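Local coordinates for protein GDP-perosamine synthase (Caulobacter crescentus, PDB 3BN1) that catalyses the pyridoxal phosphate-dependent transfer of an amino group from L-glutamate to GDP-4-keto-6-deoxy-D-mannose, giving GDP-perosamine for the O-antigen of the lipopolysaccharide, at residues R258-Y263 with W288-R293; Q265-L270 with V274-V279. One frame throughout, in Å; residues are numbered along the deposited sequence.

Interaction 1 (R258-Y263 with W288-R293); sequences RVVGWY and WMYTVR
Y263, on helix 249-266, and Y290, of segment 288-293, lie against each other as an offset stack: the ring centroids are 4.4 Å apart and the planes are tilted by 20°. The two side chains run in opposite directions, which places the root of one beside the far end of the other. CB of Y263 therefore sits over the face of the Y290 ring, 3.5 Å from CE2 of Y290, in a CH-pi contact only 19° off the ring normal. CD2 of Y263 comes within 3.6 Å of CG of Y290. The Y290 ring gets there because chi1 of -171° sets CG opposite the backbone N, extending the ring toward the helix. V260, one helical turn before Y263, brings CG1 to the edge of this ring, 4.3 Å from CD2 of Y290.

Because the side chains point opposite ways, the hydroxyls part: Y263 OH hydrogen-bonds to P351 O, and Y290 OH to E264 OE2. L350 of strand 347-350 touches both tyrosines, while helix 358-371 packs on Y263. In a helix-on-sheet layer consistent with the C-terminal domain of a fold type I aminotransferase, two buried phenols thus meet through carbon surfaces, each polar end satisfied outside the stack.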
loop_
_atom_site.group_PDB
_atom_site.type_symbol
_atom_site.label_atom_id
_atom_site.label_comp_id
_atom_site.label_asym_id
_atom_site.label_seq_id
_atom_site.Cartn_x
_atom_site.Cartn_y
_atom_site.Cartn_z
ATOM N N ARG A 258 11.403 23.457 20.633
ATOM C CA ARG A 258 11.659 23.651 22.056
ATOM C C ARG A 258 12.614 22.558 22.564
ATOM O O ARG A 258 13.623 22.800 23.254
ATOM C CB ARG A 258 10.297 23.410 22.709
ATOM C CG ARG A 258 9.906 24.380 23.776
ATOM C CD ARG A 258 8.533 24.935 23.445
ATOM N NE ARG A 258 7.577 23.872 23.163
ATOM C CZ ARG A 258 6.474 24.024 22.430
ATOM N NH1 ARG A 258 6.189 25.192 21.841
ATOM N NH2 ARG A 258 5.654 22.999 22.234
ATOM N N VAL A 259 12.265 21.332 22.166
ATOM C CA VAL A 259 13.003 20.154 22.558
ATOM C C VAL A 259 14.426 20.263 22.064
ATOM O O VAL A 259 15.397 20.042 22.815
ATOM C CB VAL A 259 12.372 18.882 21.971
ATOM C CG1 VAL A 259 13.467 17.703 21.895
ATOM C CG2 VAL A 259 11.153 18.503 22.826
ATOM N N VAL A 260 14.537 20.650 20.798
ATOM C CA VAL A 260 15.834 20.818 20.173
ATOM C C VAL A 260 16.603 21.896 20.930
ATOM O O VAL A 260 17.819 21.823 21.142
ATOM C CB VAL A 260 15.647 21.329 18.687
ATOM C CG1 VAL A 260 17.012 21.771 18.140
ATOM C CG2 VAL A 260 15.156 20.220 17.820
ATOM N N GLY A 261 15.870 22.927 21.337
ATOM C CA GLY A 261 16.550 23.991 22.064
ATOM C C GLY A 261 17.128 23.549 23.396
ATOM O O GLY A 261 18.199 23.998 23.831
ATOM N N TRP A 262 16.437 22.616 24.021
ATOM C CA TRP A 262 16.863 22.079 25.308
ATOM C C TRP A 262 18.162 21.316 25.109
ATOM O O TRP A 262 19.107 21.460 25.884
ATOM C CB TRP A 262 15.754 21.200 25.855
ATOM C CG TRP A 262 14.686 22.017 26.417
ATOM C CD1 TRP A 262 14.821 23.270 26.974
ATOM C CD2 TRP A 262 13.291 21.663 26.511
ATOM N NE1 TRP A 262 13.572 23.733 27.356
ATOM C CE2 TRP A 262 12.620 22.774 27.091
ATOM C CE3 TRP A 262 12.544 20.515 26.168
ATOM C CZ2 TRP A 262 11.236 22.752 27.396
ATOM C CZ3 TRP A 262 11.153 20.504 26.456
ATOM C CH2 TRP A 262 10.519 21.638 27.052
ATOM N N TYR A 263 18.210 20.553 24.017
ATOM C CA TYR A 263 19.415 19.807 23.630
ATOM C C TYR A 263 20.600 20.734 23.424
ATOM O O TYR A 263 21.691 20.433 23.916
ATOM C CB TYR A 263 19.184 18.941 22.375
ATOM C CG TYR A 263 18.596 17.543 22.589
ATOM C CD1 TYR A 263 19.170 16.633 23.461
ATOM C CD2 TYR A 263 17.482 17.134 21.892
ATOM C CE1 TYR A 263 18.614 15.361 23.653
ATOM C CE2 TYR A 263 16.900 15.875 22.072
ATOM C CZ TYR A 263 17.467 14.968 22.933
ATOM O OH TYR A 263 16.936 13.682 23.085
ATOM N N TRP A 288 13.449 16.012 12.595
ATOM C CA TRP A 288 12.710 14.777 12.765
ATOM C C TRP A 288 13.400 13.990 13.911
ATOM O O TRP A 288 12.763 13.372 14.787
ATOM C CB TRP A 288 12.745 13.964 11.462
ATOM C CG TRP A 288 12.070 12.598 11.721
ATOM C CD1 TRP A 288 10.873 12.359 12.358
ATOM C CD2 TRP A 288 12.583 11.320 11.335
ATOM N NE1 TRP A 288 10.641 10.979 12.427
ATOM C CE2 TRP A 288 11.667 10.337 11.771
ATOM C CE3 TRP A 288 13.792 10.906 10.767
ATOM C CZ2 TRP A 288 11.915 8.968 11.623
ATOM C CZ3 TRP A 288 13.984 9.529 10.536
ATOM C CH2 TRP A 288 13.033 8.595 10.921
ATOM N N MET A 289 14.729 14.075 13.950
ATOM C CA MET A 289 15.522 13.443 14.985
ATOM C C MET A 289 16.736 14.304 15.210
ATOM O O MET A 289 17.316 14.788 14.215
ATOM C CB MET A 289 16.059 12.145 14.403
ATOM C CG MET A 289 14.910 11.235 14.030
ATOM S SD MET A 289 14.877 9.798 15.026
ATOM C CE MET A 289 15.504 8.738 13.706
ATOM N N TYR A 290 17.097 14.451 16.488
ATOM C CA TYR A 290 18.312 15.148 16.935
ATOM C C TYR A 290 19.489 14.145 16.909
ATOM O O TYR A 290 19.479 13.158 17.657
ATOM C CB TYR A 290 18.082 15.781 18.312
ATOM C CG TYR A 290 19.190 16.674 18.739
ATOM C CD1 TYR A 290 20.365 16.127 19.345
ATOM C CD2 TYR A 290 19.089 18.059 18.545
ATOM C CE1 TYR A 290 21.410 16.974 19.782
ATOM C CE2 TYR A 290 20.128 18.915 18.992
ATOM C CZ TYR A 290 21.279 18.371 19.567
ATOM O OH TYR A 290 22.258 19.272 19.957
ATOM N N THR A 291 20.398 14.328 15.935
ATOM C CA THR A 291 21.439 13.353 15.631
ATOM C C THR A 291 22.855 13.819 15.979
ATOM O O THR A 291 23.320 14.819 15.456
ATOM C CB THR A 291 21.321 12.873 14.107
ATOM O OG1 THR A 291 20.003 12.364 13.813
ATOM C CG2 THR A 291 22.346 11.783 13.707
ATOM N N VAL A 292 23.539 13.108 16.882
ATOM C CA VAL A 292 24.920 13.453 17.210
ATOM C C VAL A 292 25.824 12.370 16.611
ATOM O O VAL A 292 25.339 11.290 16.227
ATOM C CB VAL A 292 25.238 13.424 18.742
ATOM C CG1 VAL A 292 24.562 14.518 19.550
ATOM C CG2 VAL A 292 24.987 12.081 19.385
ATOM N N ARG A 293 27.131 12.649 16.567
ATOM C CA ARG A 293 28.122 11.660 16.155
ATOM C C ARG A 293 28.992 11.615 17.391
ATOM O O ARG A 293 29.367 12.642 18.001
ATOM C CB ARG A 293 28.928 11.987 14.880
ATOM C CG ARG A 293 27.977 12.242 13.708
ATOM C CD ARG A 293 28.703 12.628 12.422
ATOM N NE ARG A 293 29.705 11.636 12.101
ATOM C CZ ARG A 293 30.597 11.704 11.109
ATOM N NH1 ARG A 293 30.597 12.732 10.280
ATOM N NH2 ARG A 293 31.504 10.733 10.962
#

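Interaction 2 (Q265-L270 with V274-V279)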
loop_
_atom_site.group_PDB
_atom_site.type_symbol
_atom_site.label_atom_id
_atom_site.label_comp_id
_atom_site.label_asym_id
_atom_site.label_seq_id
_atom_site.Cartn_x
_atom_site.Cartn_y
_atom_site.Cartn_z
ATOM N N GLN A 265 21.178 23.670 24.550
ATOM C CA GLN A 265 21.571 24.275 25.799
ATOM C C GLN A 265 22.246 23.276 26.742
ATOM O O GLN A 265 23.278 23.530 27.373
ATOM C CB GLN A 265 20.337 24.864 26.492
ATOM C CG GLN A 265 20.627 25.558 27.850
ATOM C CD GLN A 265 19.465 25.505 28.852
ATOM O OE1 GLN A 265 18.294 25.648 28.485
ATOM N NE2 GLN A 265 19.791 25.313 30.127
ATOM N N LYS A 266 21.658 22.100 26.840
ATOM C CA LYS A 266 22.189 21.183 27.815
ATOM C C LYS A 266 23.352 20.305 27.415
ATOM O O LYS A 266 24.055 19.750 28.297
ATOM C CB LYS A 266 21.008 20.422 28.439
ATOM C CG LYS A 266 19.802 21.296 28.717
ATOM C CD LYS A 266 18.500 20.503 28.931
ATOM C CE LYS A 266 17.337 21.445 29.249
ATOM N NZ LYS A 266 17.174 21.436 30.706
ATOM N N LEU A 267 23.554 20.181 26.097
ATOM C CA LEU A 267 24.562 19.286 25.540
ATOM C C LEU A 267 25.956 19.638 25.936
ATOM O O LEU A 267 26.857 18.827 25.805
ATOM C CB LEU A 267 24.478 19.083 24.016
ATOM C CG LEU A 267 23.591 17.932 23.489
ATOM C CD1 LEU A 267 24.039 17.488 22.111
ATOM C CD2 LEU A 267 23.438 16.717 24.411
ATOM N N ALA A 268 26.117 20.857 26.428
ATOM C CA ALA A 268 27.395 21.352 26.922
ATOM C C ALA A 268 27.935 20.416 28.023
ATOM O O ALA A 268 29.131 20.170 28.159
ATOM C CB ALA A 268 27.150 22.767 27.502
ATOM N N ARG A 269 27.029 19.891 28.829
ATOM C CA ARG A 269 27.430 19.003 29.896
ATOM C C ARG A 269 28.249 17.794 29.417
ATOM O O ARG A 269 28.989 17.184 30.186
ATOM C CB ARG A 269 26.160 18.570 30.644
ATOM C CG ARG A 269 26.432 17.971 32.010
ATOM C CD ARG A 269 25.300 17.044 32.432
ATOM N NE ARG A 269 25.759 15.880 33.196
ATOM C CZ ARG A 269 24.986 15.165 34.015
ATOM N NH1 ARG A 269 23.707 15.497 34.194
ATOM N NH2 ARG A 269 25.483 14.113 34.662
ATOM N N LEU A 270 28.113 17.431 28.147
ATOM C CA LEU A 270 28.790 16.246 27.593
ATOM C C LEU A 270 30.102 16.578 26.899
ATOM O O LEU A 270 30.888 15.691 26.480
ATOM C CB LEU A 270 27.848 15.527 26.616
ATOM C CG LEU A 270 26.488 15.022 27.127
ATOM C CD1 LEU A 270 25.862 14.317 25.985
ATOM C CD2 LEU A 270 26.522 14.090 28.357
ATOM N N VAL A 274 30.253 14.140 22.358
ATOM C CA VAL A 274 29.387 14.086 21.195
ATOM C C VAL A 274 29.669 15.261 20.296
ATOM O O VAL A 274 30.174 16.287 20.745
ATOM C CB VAL A 274 27.927 14.245 21.573
ATOM C CG1 VAL A 274 27.502 13.044 22.334
ATOM C CG2 VAL A 274 27.749 15.565 22.365
ATOM N N THR A 275 29.233 15.155 19.050
ATOM C CA THR A 275 29.338 16.261 18.119
ATOM C C THR A 275 27.912 16.589 17.754
ATOM O O THR A 275 27.177 15.750 17.201
ATOM C CB THR A 275 30.009 15.856 16.837
ATOM O OG1 THR A 275 31.401 15.698 17.101
ATOM C CG2 THR A 275 29.812 16.964 15.854
ATOM N N LYS A 276 27.476 17.780 18.143
ATOM C CA LYS A 276 26.061 18.141 17.905
ATOM C C LYS A 276 25.720 18.281 16.409
ATOM O O LYS A 276 26.591 18.672 15.631
ATOM C CB LYS A 276 25.739 19.477 18.582
ATOM C CG LYS A 276 26.487 20.622 17.897
ATOM C CD LYS A 276 26.212 21.950 18.624
ATOM C CE LYS A 276 26.613 21.881 20.104
ATOM N NZ LYS A 276 25.800 20.982 21.003
ATOM N N PRO A 277 24.463 18.026 16.031
ATOM C CA PRO A 277 24.105 18.134 14.631
ATOM C C PRO A 277 24.383 19.519 14.035
ATOM O O PRO A 277 23.910 20.516 14.550
ATOM C CB PRO A 277 22.605 17.862 14.623
ATOM C CG PRO A 277 22.080 18.279 15.961
ATOM C CD PRO A 277 23.260 17.840 16.880
ATOM N N HIS A 278 25.113 19.591 12.930
ATOM C CA HIS A 278 25.359 20.902 12.340
ATOM C C HIS A 278 24.075 21.329 11.643
ATOM O O HIS A 278 23.346 20.540 10.997
ATOM C CB HIS A 278 26.489 20.773 11.311
ATOM C CG HIS A 278 26.697 21.990 10.470
ATOM N ND1 HIS A 278 27.157 23.175 10.999
ATOM C CD2 HIS A 278 26.494 22.212 9.145
ATOM C CE1 HIS A 278 27.212 24.085 10.042
ATOM N NE2 HIS A 278 26.813 23.526 8.911
ATOM N N VAL A 279 23.789 22.612 11.771
ATOM C CA VAL A 279 22.604 23.129 11.105
ATOM C C VAL A 279 22.934 24.146 10.012
ATOM O O VAL A 279 23.383 25.261 10.327
ATOM C CB VAL A 279 21.717 23.804 12.132
ATOM C CG1 VAL A 279 20.470 24.377 11.477
ATOM C CG2 VAL A 279 21.375 22.746 13.111
#
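L267 and V274 meet through methyl groups, CD1 of L267 standing 4.2 Å from CG2 of V274, with the leucine chain running roughly perpendicular to the valine's. The other methyl of V274 serves a second leucine: its CG1 is 4.2 Å from CD1 of L270, so the valine spreads its two branches between residues three apart in the 3-10 segment 267-270. The backbone bond from L270 N to L267 O, 3.0 Å long, closes that turn and brings both leucines round to the strand.

K276 adds a contact of another kind. Its chain bends at chi3 and chi4 (58° and -68°) and doubles back alongside L267, bringing NZ within 3.8 Å of CB of L267. NZ also has a long, weak ion pair with E264. Further out, I365 and L368 of helix 358-371 pack on L267 and L270 respectively, and V292 packs on V274. Salt bridges from K266 to E358 and D362, and from R269 to D369, reach the same C-terminal helix. The chain thus reverses from helix into the edge strand of the small antiparallel sheet, over an apolar interior of leucine and valine methyls, with the lysine ammonium at its exposed margin.

How the interactions relate
Interactions 1 and 2 are successive uses of helix 249-266 and the 3-10 segment 267-270 against neighbouring strands of the small antiparallel sheet; their centres are about 8 Å apart. A probable hydrogen bond of 2.7 Å from T275 N to R293 O joins the strands. Y290 bridges the side chains: its OH lies 3.3 Å from CD1 of L267, and its CZ packs 3.4 Å from CD of P277. E264, between the two helical segments, is the polar partner common to both contacts, through Y290 and, weakly, K276. W288 touches the bound 2-oxoglutarate, whereas the Y290 side chain is about 14 Å from that ligand, so the loop residues just before strand 290-294 connect this layer to the pocket.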